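Local coordinates for protein cytochrome c (Pseudomonas aeruginosa, PDB 6RTE) that oxidises dihydro-heme d1 to heme d1 as the dehydrogenase NirN of heme d1 biosynthesis, joining a heme c domain to an eight-bladed beta-propeller, at residues A[143-148]-A[164-169]; A[254-259]-A[299-304]; A[323-328]-A[338-343]. One frame throughout, in Å; residues are numbered along the deposited sequence. Where two conformers were deposited one is given.

Contact 1 of 3, residues A[143-148]-A[164-169]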
loop_
_atom_site.group_PDB
_atom_site.type_symbol
_atom_site.label_atom_id
_atom_site.label_comp_id
_atom_site.label_asym_id
_atom_site.label_seq_id
_atom_site.Cartn_x
_atom_site.Cartn_y
_atom_site.Cartn_z
ATOM N N GLU A 143 -4.014 -3.817 -28.151
ATOM C CA GLU A 143 -5.289 -3.274 -28.598
ATOM C C GLU A 143 -6.232 -2.945 -27.448
ATOM O O GLU A 143 -7.192 -2.197 -27.652
ATOM C CB GLU A 143 -5.958 -4.259 -29.572
ATOM C CG GLU A 143 -5.045 -4.631 -30.749
ATOM C CD GLU A 143 -5.787 -4.956 -32.036
ATOM O OE1 GLU A 143 -6.106 -6.146 -32.258
ATOM O OE2 GLU A 143 -6.033 -4.026 -32.843
ATOM N N ALA A 144 -5.966 -3.449 -26.247
ATOM C CA ALA A 144 -6.842 -3.180 -25.117
ATOM C C ALA A 144 -6.881 -1.687 -24.796
ATOM O O ALA A 144 -5.940 -0.935 -25.072
ATOM C CB ALA A 144 -6.372 -3.960 -23.888
ATOM N N ASP A 145 -7.981 -1.264 -24.205
ATOM C CA ASP A 145 -8.149 0.129 -23.806
ATOM C C ASP A 145 -7.148 0.475 -22.708
ATOM O O ASP A 145 -7.206 -0.113 -21.614
ATOM C CB ASP A 145 -9.592 0.348 -23.348
ATOM C CG ASP A 145 -9.826 1.734 -22.764
ATOM O OD1 ASP A 145 -8.911 2.590 -22.813
ATOM O OD2 ASP A 145 -10.946 1.955 -22.249
ATOM N N PRO A 146 -6.210 1.397 -22.945
ATOM C CA PRO A 146 -5.219 1.711 -21.895
ATOM C C PRO A 146 -5.840 2.207 -20.600
ATOM O O PRO A 146 -5.263 1.998 -19.512
ATOM C CB PRO A 146 -4.349 2.803 -22.533
ATOM C CG PRO A 146 -4.602 2.706 -24.011
ATOM C CD PRO A 146 -6.009 2.206 -24.162
ATOM N N LEU A 147 -6.982 2.874 -20.671
ATOM C CA LEU A 147 -7.602 3.459 -19.488
ATOM C C LEU A 147 -8.483 2.475 -18.725
ATOM O O LEU A 147 -8.996 2.827 -17.654
ATOM C CB LEU A 147 -8.431 4.690 -19.894
ATOM C CG LEU A 147 -7.595 5.839 -20.467
ATOM C CD1 LEU A 147 -8.493 6.997 -20.891
ATOM C CD2 LEU A 147 -6.541 6.317 -19.475
ATOM N N ASN A 148 -8.674 1.255 -19.231
ATOM C CA ASN A 148 -9.426 0.252 -18.491
ATOM C C ASN A 148 -8.559 -0.926 -18.060
ATOM O O ASN A 148 -9.095 -1.946 -17.617
ATOM C CB ASN A 148 -10.616 -0.241 -19.319
ATOM C CG ASN A 148 -11.755 -0.733 -18.447
ATOM O OD1 ASN A 148 -11.801 -0.455 -17.243
ATOM N ND2 ASN A 148 -12.687 -1.456 -19.050
ATOM N N ASP A 164 -6.497 -6.731 -19.326
ATOM C CA ASP A 164 -7.494 -6.086 -20.171
ATOM C C ASP A 164 -8.817 -6.005 -19.421
ATOM O O ASP A 164 -9.410 -7.034 -19.083
ATOM C CB ASP A 164 -7.631 -6.902 -21.464
ATOM C CG ASP A 164 -8.594 -6.289 -22.483
ATOM O OD1 ASP A 164 -9.562 -5.603 -22.099
ATOM O OD2 ASP A 164 -8.384 -6.529 -23.689
ATOM N N GLY A 165 -9.273 -4.784 -19.142
ATOM C CA GLY A 165 -10.446 -4.582 -18.307
ATOM C C GLY A 165 -11.784 -4.785 -18.985
ATOM O O GLY A 165 -12.817 -4.731 -18.310
ATOM N N ASP A 166 -11.793 -5.007 -20.296
ATOM C CA ASP A 166 -13.008 -5.338 -21.025
ATOM C C ASP A 166 -13.107 -6.818 -21.352
ATOM O O ASP A 166 -14.211 -7.380 -21.343
ATOM C CB ASP A 166 -13.079 -4.516 -22.316
ATOM C CG ASP A 166 -13.235 -3.031 -22.044
ATOM O OD1 ASP A 166 -14.253 -2.647 -21.430
ATOM O OD2 ASP A 166 -12.334 -2.253 -22.419
ATOM N N ARG A 167 -11.981 -7.469 -21.643
ATOM C CA ARG A 167 -11.960 -8.913 -21.841
ATOM C C ARG A 167 -11.649 -9.674 -20.557
ATOM O O ARG A 167 -11.920 -10.876 -20.484
ATOM C CB ARG A 167 -10.926 -9.297 -22.911
ATOM C CG ARG A 167 -11.250 -8.802 -24.320
ATOM C CD ARG A 167 -10.441 -9.537 -25.395
ATOM N NE ARG A 167 -9.453 -8.673 -26.049
ATOM C CZ ARG A 167 -9.008 -8.835 -27.299
ATOM N NH1 ARG A 167 -9.462 -9.830 -28.061
ATOM N NH2 ARG A 167 -8.110 -7.989 -27.795
ATOM N N PHE A 168 -11.094 -9.002 -19.545
ATOM C CA PHE A 168 -10.691 -9.654 -18.299
ATOM C C PHE A 168 -9.728 -10.802 -18.592
ATOM O O PHE A 168 -9.854 -11.912 -18.069
ATOM C CB PHE A 168 -11.916 -10.127 -17.513
ATOM C CG PHE A 168 -12.883 -9.022 -17.199
ATOM C CD1 PHE A 168 -12.534 -8.020 -16.305
ATOM C CD2 PHE A 168 -14.123 -8.970 -17.811
ATOM C CE1 PHE A 168 -13.409 -6.993 -16.018
ATOM C CE2 PHE A 168 -15.007 -7.942 -17.529
ATOM C CZ PHE A 168 -14.647 -6.955 -16.624
ATOM N N GLU A 169 -8.760 -10.520 -19.457
ATOM C CA GLU A 169 -7.706 -11.446 -19.826
ATOM C C GLU A 169 -6.359 -10.764 -19.640
ATOM O O GLU A 169 -6.246 -9.547 -19.816
ATOM C CB GLU A 169 -7.845 -11.904 -21.285
ATOM C CG GLU A 169 -9.182 -12.533 -21.624
ATOM C CD GLU A 169 -9.364 -12.722 -23.123
ATOM O OE1 GLU A 169 -8.365 -12.579 -23.863
ATOM O OE2 GLU A 169 -10.500 -13.005 -23.562
HETATM O O HOH W 1 -8.295 -2.510 -20.888
HETATM O O HOH W 2 -9.883 -3.187 -23.121
HETATM O O HOH W 3 -12.984 0.339 -22.116
#
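Where N148 meets G165, two irregular loops approach with their CA atoms 4.9 Å apart, and N148 O lies only 3.0 Å from G165 CA in a CA-H...O contact. The approach is probably possible because G165 has no side chain; a CB would run into N148 O. Further back, A144 faces D164. Each loop is shaped by its own aspartate: D145 OD1 accepts from L147 N in an Asx turn, while D164 OD1 accepts from both D166 N and R167 N. F168 and E169 together oppose D164 in a G1 beta bulge.

With CG anti to the backbone N (chi1 -177°), the D164 carboxylate turns back over its own loop. D166 N meets OD1 nearly head-on, whereas R167 N comes from above the carboxylate plane; OD2 takes the edge of the R167 guanidinium in a long salt bridge and lies 3.3 Å from A144 CB. N148 crosses D166 at about a right angle, amide and carboxylate planes 59° apart, and the bond from N148 ND2 to D166 OD1 (3.1 Å) is weak. The stronger polar end of N148 is OD1, which accepts from R456 N and from N496 ND2.

Water does much of the joining. One molecule donates to D164 OD1 (2.6 Å) and to D166 OD2 while accepting from D145 N; another donates to both D145 OD2 and D166 OD2; a third links D145 O to G165 N. The two carboxylates stand 4.4 Å apart at D145 OD2 and D166 OD2, and D145 also makes a salt bridge to R456. The shared water and that arginine probably offset the like charges, so that ordered water supplies much of the polar linkage between the loops flanking strands 150-154 and 159-164.

Contact 2 of 3, residues A[254-259]-A[299-304]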
loop_
_atom_site.group_PDB
_atom_site.type_symbol
_atom_site.label_atom_id
_atom_site.label_comp_id
_atom_site.label_asym_id
_atom_site.label_seq_id
_atom_site.Cartn_x
_atom_site.Cartn_y
_atom_site.Cartn_z
ATOM N N LEU A 254 17.957 9.762 -8.337
ATOM C CA LEU A 254 17.843 10.414 -7.033
ATOM C C LEU A 254 17.885 11.933 -7.176
ATOM O O LEU A 254 18.804 12.491 -7.787
ATOM C CB LEU A 254 18.972 9.969 -6.108
ATOM C CG LEU A 254 18.969 10.670 -4.742
ATOM C CD1 LEU A 254 17.670 10.436 -3.999
ATOM C CD2 LEU A 254 20.162 10.199 -3.906
ATOM N N VAL A 255 16.901 12.605 -6.594
ATOM C CA VAL A 255 16.919 14.046 -6.473
ATOM C C VAL A 255 17.445 14.489 -5.104
ATOM O O VAL A 255 18.355 15.309 -5.020
ATOM C CB VAL A 255 15.514 14.623 -6.758
ATOM C CG1 VAL A 255 15.534 16.144 -6.677
ATOM C CG2 VAL A 255 15.032 14.156 -8.140
ATOM N N GLN A 256 16.883 13.966 -4.017
ATOM C CA GLN A 256 17.334 14.405 -2.698
ATOM C C GLN A 256 16.801 13.475 -1.615
ATOM O O GLN A 256 15.652 13.030 -1.676
ATOM C CB GLN A 256 16.887 15.852 -2.427
ATOM C CG GLN A 256 17.732 16.595 -1.395
ATOM C CD GLN A 256 17.421 18.087 -1.342
ATOM O OE1 GLN A 256 17.290 18.748 -2.376
ATOM N NE2 GLN A 256 17.309 18.622 -0.130
ATOM N N VAL A 257 17.653 13.197 -0.631
ATOM C CA VAL A 257 17.288 12.439 0.567
ATOM C C VAL A 257 16.897 13.454 1.636
ATOM O O VAL A 257 17.697 14.337 1.981
ATOM C CB VAL A 257 18.453 11.563 1.055
ATOM C CG1 VAL A 257 18.095 10.858 2.365
ATOM C CG2 VAL A 257 18.855 10.552 -0.011
ATOM N N ILE A 258 15.677 13.351 2.145
ATOM C CA ILE A 258 15.193 14.281 3.168
ATOM C C ILE A 258 15.038 13.548 4.500
ATOM O O ILE A 258 14.084 12.780 4.673
ATOM C CB ILE A 258 13.860 14.930 2.749
ATOM C CG1 ILE A 258 13.978 15.582 1.363
ATOM C CG2 ILE A 258 13.447 15.958 3.786
ATOM C CD1 ILE A 258 12.636 16.005 0.759
ATOM N N PRO A 259 15.943 13.740 5.460
ATOM C CA PRO A 259 15.787 13.061 6.761
ATOM C C PRO A 259 14.496 13.491 7.446
ATOM O O PRO A 259 14.116 14.661 7.425
ATOM C CB PRO A 259 17.024 13.512 7.557
ATOM C CG PRO A 259 18.018 13.998 6.516
ATOM C CD PRO A 259 17.168 14.564 5.399
ATOM N N ASN A 299 6.288 24.997 -7.399
ATOM C CA ASN A 299 7.434 25.813 -7.783
ATOM C C ASN A 299 8.713 25.010 -7.962
ATOM O O ASN A 299 9.779 25.608 -8.167
ATOM C CB ASN A 299 7.635 26.927 -6.770
ATOM C CG ASN A 299 6.586 28.012 -6.901
ATOM O OD1 ASN A 299 5.680 28.124 -6.078
ATOM N ND2 ASN A 299 6.698 28.808 -7.943
ATOM N N GLY A 300 8.636 23.687 -7.940
ATOM C CA GLY A 300 9.799 22.872 -8.226
ATOM C C GLY A 300 9.977 21.748 -7.231
ATOM O O GLY A 300 9.092 21.445 -6.417
ATOM N N LYS A 301 11.152 21.104 -7.307
ATOM C CA LYS A 301 11.390 19.875 -6.560
ATOM C C LYS A 301 11.016 20.092 -5.087
ATOM O O LYS A 301 11.474 21.070 -4.471
ATOM C CB LYS A 301 12.847 19.429 -6.694
ATOM C CG LYS A 301 13.866 20.508 -6.422
ATOM C CD LYS A 301 15.277 19.966 -6.547
ATOM C CE LYS A 301 16.311 21.060 -6.283
ATOM N NZ LYS A 301 17.695 20.530 -6.393
ATOM N N PRO A 302 10.138 19.259 -4.521
ATOM C CA PRO A 302 9.644 19.517 -3.162
ATOM C C PRO A 302 10.628 19.027 -2.105
ATOM O O PRO A 302 10.557 17.881 -1.664
ATOM C CB PRO A 302 8.318 18.745 -3.119
ATOM C CG PRO A 302 8.508 17.617 -4.092
ATOM C CD PRO A 302 9.412 18.154 -5.186
ATOM N N VAL A 303 11.559 19.888 -1.708
ATOM C CA VAL A 303 12.641 19.488 -0.819
ATOM C C VAL A 303 12.586 20.193 0.529
ATOM O O VAL A 303 13.436 19.924 1.382
ATOM C CB VAL A 303 14.017 19.706 -1.482
ATOM C CG1 VAL A 303 14.202 18.741 -2.666
ATOM C CG2 VAL A 303 14.175 21.146 -1.944
ATOM N N ALA A 304 11.604 21.056 0.763
ATOM C CA ALA A 304 11.511 21.799 2.021
ATOM C C ALA A 304 10.124 21.645 2.629
ATOM O O ALA A 304 9.140 22.160 2.056
ATOM C CB ALA A 304 11.840 23.275 1.799
HETATM O O HOH W 4 18.699 18.002 -5.552
HETATM O O HOH W 5 18.036 21.225 -3.092
#
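The flat side-chain amide of Q256 receives V303 on one face: in the conformer given, V303 CB and CG1 lie about 3.0 Å from the amide plane, CG1 almost over the oxygen, CB beyond the outer end of the amide, between OE1 and NE2. The two side chains cross at about a right angle, and the closest pair, Q256 OE1 and V303 CG1, is too short at 3.1 Å to carry much weight, since the glutamine has a second conformer. At the oxygen end, a water donates to Q256 OE1, tilted out of the plane on the side away from V303.

To one side of this pair, I258 CD1 ends 3.8 Å from V303 CA and 3.7 Å from P302 O. That oxygen belongs to an inverse gamma turn centred on P302; buried here, it has no polar partner in the model. On the other side K301 runs extended from CG onward, its CD passing 3.8 Å from V255 CG1. Its NZ donates to a water that donates to V255 O (2.8 Å), and more weakly to the water held by Q256 OE1.

V255 and Q256 form a classic beta bulge opposite L246 and both project toward 299-304; W233, at the start of strand 233-238 in the blade of V255, touches V255, K301 and P302. The contact thus seats the outermost strand of one propeller blade against a loop of the next without a direct hydrogen bond. Packing comes from aliphatic groups and the face of the Q256 amide, and water-mediated hydrogen bonds, one weak, link the K301 ammonium to strand 254-259.

Contact 3 of 3, residues A[323-328]-A[338-343]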
loop_
_atom_site.group_PDB
_atom_site.type_symbol
_atom_site.label_atom_id
_atom_site.label_comp_id
_atom_site.label_asym_id
_atom_site.label_seq_id
_atom_site.Cartn_x
_atom_site.Cartn_y
_atom_site.Cartn_z
ATOM N N TYR A 323 -9.704 18.450 -0.289
ATOM C CA TYR A 323 -8.359 18.435 0.283
ATOM C C TYR A 323 -8.100 19.598 1.238
ATOM O O TYR A 323 -6.945 19.864 1.592
ATOM C CB TYR A 323 -7.293 18.404 -0.821
ATOM C CG TYR A 323 -7.231 17.077 -1.524
ATOM C CD1 TYR A 323 -8.070 16.802 -2.598
ATOM C CD2 TYR A 323 -6.360 16.087 -1.109
ATOM C CE1 TYR A 323 -8.030 15.587 -3.243
ATOM C CE2 TYR A 323 -6.316 14.859 -1.747
ATOM C CZ TYR A 323 -7.158 14.619 -2.816
ATOM O OH TYR A 323 -7.131 13.412 -3.476
ATOM N N ARG A 324 -9.147 20.285 1.699
ATOM C CA ARG A 324 -8.949 21.305 2.720
ATOM C C ARG A 324 -8.775 20.694 4.104
ATOM O O ARG A 324 -8.084 21.274 4.949
ATOM C CB ARG A 324 -10.121 22.294 2.739
ATOM C CG ARG A 324 -9.924 23.482 1.807
ATOM C CD ARG A 324 -10.983 24.568 2.017
ATOM N NE ARG A 324 -10.913 25.174 3.350
ATOM C CZ ARG A 324 -11.846 25.061 4.295
ATOM N NH1 ARG A 324 -12.960 24.368 4.078
ATOM N NH2 ARG A 324 -11.669 25.659 5.467
ATOM N N TYR A 325 -9.367 19.536 4.349
ATOM C CA TYR A 325 -9.299 18.903 5.653
ATOM C C TYR A 325 -8.620 17.548 5.557
ATOM O O TYR A 325 -8.737 16.831 4.558
ATOM C CB TYR A 325 -10.689 18.742 6.273
ATOM C CG TYR A 325 -11.365 20.067 6.486
ATOM C CD1 TYR A 325 -11.049 20.859 7.583
ATOM C CD2 TYR A 325 -12.303 20.542 5.579
ATOM C CE1 TYR A 325 -11.655 22.078 7.773
ATOM C CE2 TYR A 325 -12.914 21.759 5.763
ATOM C CZ TYR A 325 -12.588 22.526 6.858
ATOM O OH TYR A 325 -13.199 23.744 7.040
ATOM N N LEU A 326 -7.906 17.222 6.624
ATOM C CA LEU A 326 -7.214 15.956 6.781
ATOM C C LEU A 326 -7.819 15.244 7.975
ATOM O O LEU A 326 -7.945 15.832 9.053
ATOM C CB LEU A 326 -5.716 16.212 6.955
ATOM C CG LEU A 326 -4.752 15.093 7.315
ATOM C CD1 LEU A 326 -3.356 15.530 6.896
ATOM C CD2 LEU A 326 -4.794 14.796 8.803
ATOM N N LEU A 327 -8.238 14.000 7.774
ATOM C CA LEU A 327 -8.794 13.179 8.839
ATOM C C LEU A 327 -7.760 12.124 9.211
ATOM O O LEU A 327 -7.386 11.294 8.373
ATOM C CB LEU A 327 -10.106 12.525 8.419
ATOM C CG LEU A 327 -11.271 13.476 8.133
ATOM C CD1 LEU A 327 -11.129 14.125 6.758
ATOM C CD2 LEU A 327 -12.594 12.742 8.249
ATOM N N GLY A 328 -7.296 12.168 10.457
ATOM C CA GLY A 328 -6.290 11.244 10.917
ATOM C C GLY A 328 -6.723 10.533 12.183
ATOM O O GLY A 328 -7.626 10.969 12.901
ATOM N N VAL A 338 -9.848 15.844 12.978
ATOM C CA VAL A 338 -10.004 16.640 11.763
ATOM C C VAL A 338 -9.113 17.868 11.876
ATOM O O VAL A 338 -9.317 18.717 12.751
ATOM C CB VAL A 338 -11.468 17.045 11.532
ATOM C CG1 VAL A 338 -11.600 17.824 10.224
ATOM C CG2 VAL A 338 -12.362 15.819 11.507
ATOM N N ILE A 339 -8.134 17.965 10.985
ATOM C CA ILE A 339 -7.209 19.090 10.927
ATOM C C ILE A 339 -7.447 19.844 9.630
ATOM O O ILE A 339 -7.699 19.232 8.585
ATOM C CB ILE A 339 -5.742 18.618 11.017
ATOM C CG1 ILE A 339 -5.426 18.149 12.440
ATOM C CG2 ILE A 339 -4.795 19.732 10.568
ATOM C CD1 ILE A 339 -4.031 17.574 12.602
ATOM N N GLU A 340 -7.368 21.168 9.694
ATOM C CA GLU A 340 -7.348 21.994 8.495
ATOM C C GLU A 340 -5.906 22.104 8.009
ATOM O O GLU A 340 -4.997 22.350 8.810
ATOM C CB GLU A 340 -7.932 23.375 8.766
ATOM C CG GLU A 340 -8.091 24.207 7.512
ATOM C CD GLU A 340 -8.922 25.447 7.734
ATOM O OE1 GLU A 340 -9.282 25.729 8.898
ATOM O OE2 GLU A 340 -9.219 26.139 6.738
ATOM N N LEU A 341 -5.701 21.918 6.702
ATOM C CA LEU A 341 -4.342 21.774 6.182
ATOM C C LEU A 341 -3.583 23.097 6.207
ATOM O O LEU A 341 -2.439 23.153 6.670
ATOM C CB LEU A 341 -4.379 21.202 4.763
ATOM C CG LEU A 341 -4.063 19.712 4.643
ATOM C CD1 LEU A 341 -4.002 19.297 3.184
ATOM C CD2 LEU A 341 -2.753 19.355 5.335
ATOM N N ASP A 342 -4.197 24.170 5.703
ATOM C CA ASP A 342 -3.551 25.477 5.684
ATOM C C ASP A 342 -2.973 25.830 7.046
ATOM O O ASP A 342 -1.752 25.829 7.236
ATOM C CB ASP A 342 -4.541 26.568 5.266
ATOM C CG ASP A 342 -5.078 26.360 3.875
ATOM O OD1 ASP A 342 -4.425 25.639 3.094
ATOM O OD2 ASP A 342 -6.149 26.920 3.565
ATOM N N SER A 343 -3.855 26.134 8.000
ATOM C CA SER A 343 -3.437 26.588 9.318
ATOM C C SER A 343 -2.964 25.457 10.220
ATOM O O SER A 343 -2.307 25.726 11.231
ATOM C CB SER A 343 -4.594 27.323 9.992
ATOM O OG SER A 343 -5.773 26.536 9.948
HETATM O O HOH W 6 -6.896 23.961 4.713
#
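R324 and E340 run side by side, pointing the same way, and end in a salt bridge, with NH2 2.8 Å from OE2. The planes of guanidinium and carboxylate are almost perpendicular (89°), so the pairing is single rather than forked: NH2 approaches OE2 from above the carboxylate plane. E340 reaches the arginine by an extended chain whose CG is anti to the backbone N (chi1 -173°). On the same sheet face lies Y325, with CE1 4.1 Å from E340 CB and OH accepting weak bonds from both R324 NH1 and NH2, which helps to hold the guanidinium in place.

Beneath these groups runs an antiparallel hairpin. L326 and I339 are a hydrogen-bonded pair, N of L326 to O of I339 at 2.8 Å and N of I339 to O of L326 at 2.9 Å; Y325 with E340 and L327 with V338 flank it as non-hydrogen-bonded pairs. Just beyond the paired strands, L341 N donates to R324 O (3.0 Å), which also accepts from a water bound by D342 N.

Further out, W390 meets the Y325 ring edge-to-face, and V347 of the neighbouring strand touches Y325, V338 and E340. The tyrosine hydroxyl and the glutamate probably stabilise the arginine's charge together, tying the residue just before strand 325-330 to the end of strand 336-340 in this propeller blade.

Along the chain the three contacts follow in series, each closing before the next opens, and none touches another. Contact 1 joins loops at one end of the four-stranded sheet that strand 491-496 completes from the far end of the chain, so it sits where the propeller ring closes. Contact 2 bridges two successive sheets, 221-259 and 270-309, and contact 3 is a hairpin within the sheet that follows. Contacts 2 and 3 are therefore nearer neighbours, with centres about 23 Å apart, whereas the centre of contact 1 lies about 36 Å and 37 Å from theirs. Together they illustrate three joints of a beta-propeller: at the ring closure, between blades and inside one blade.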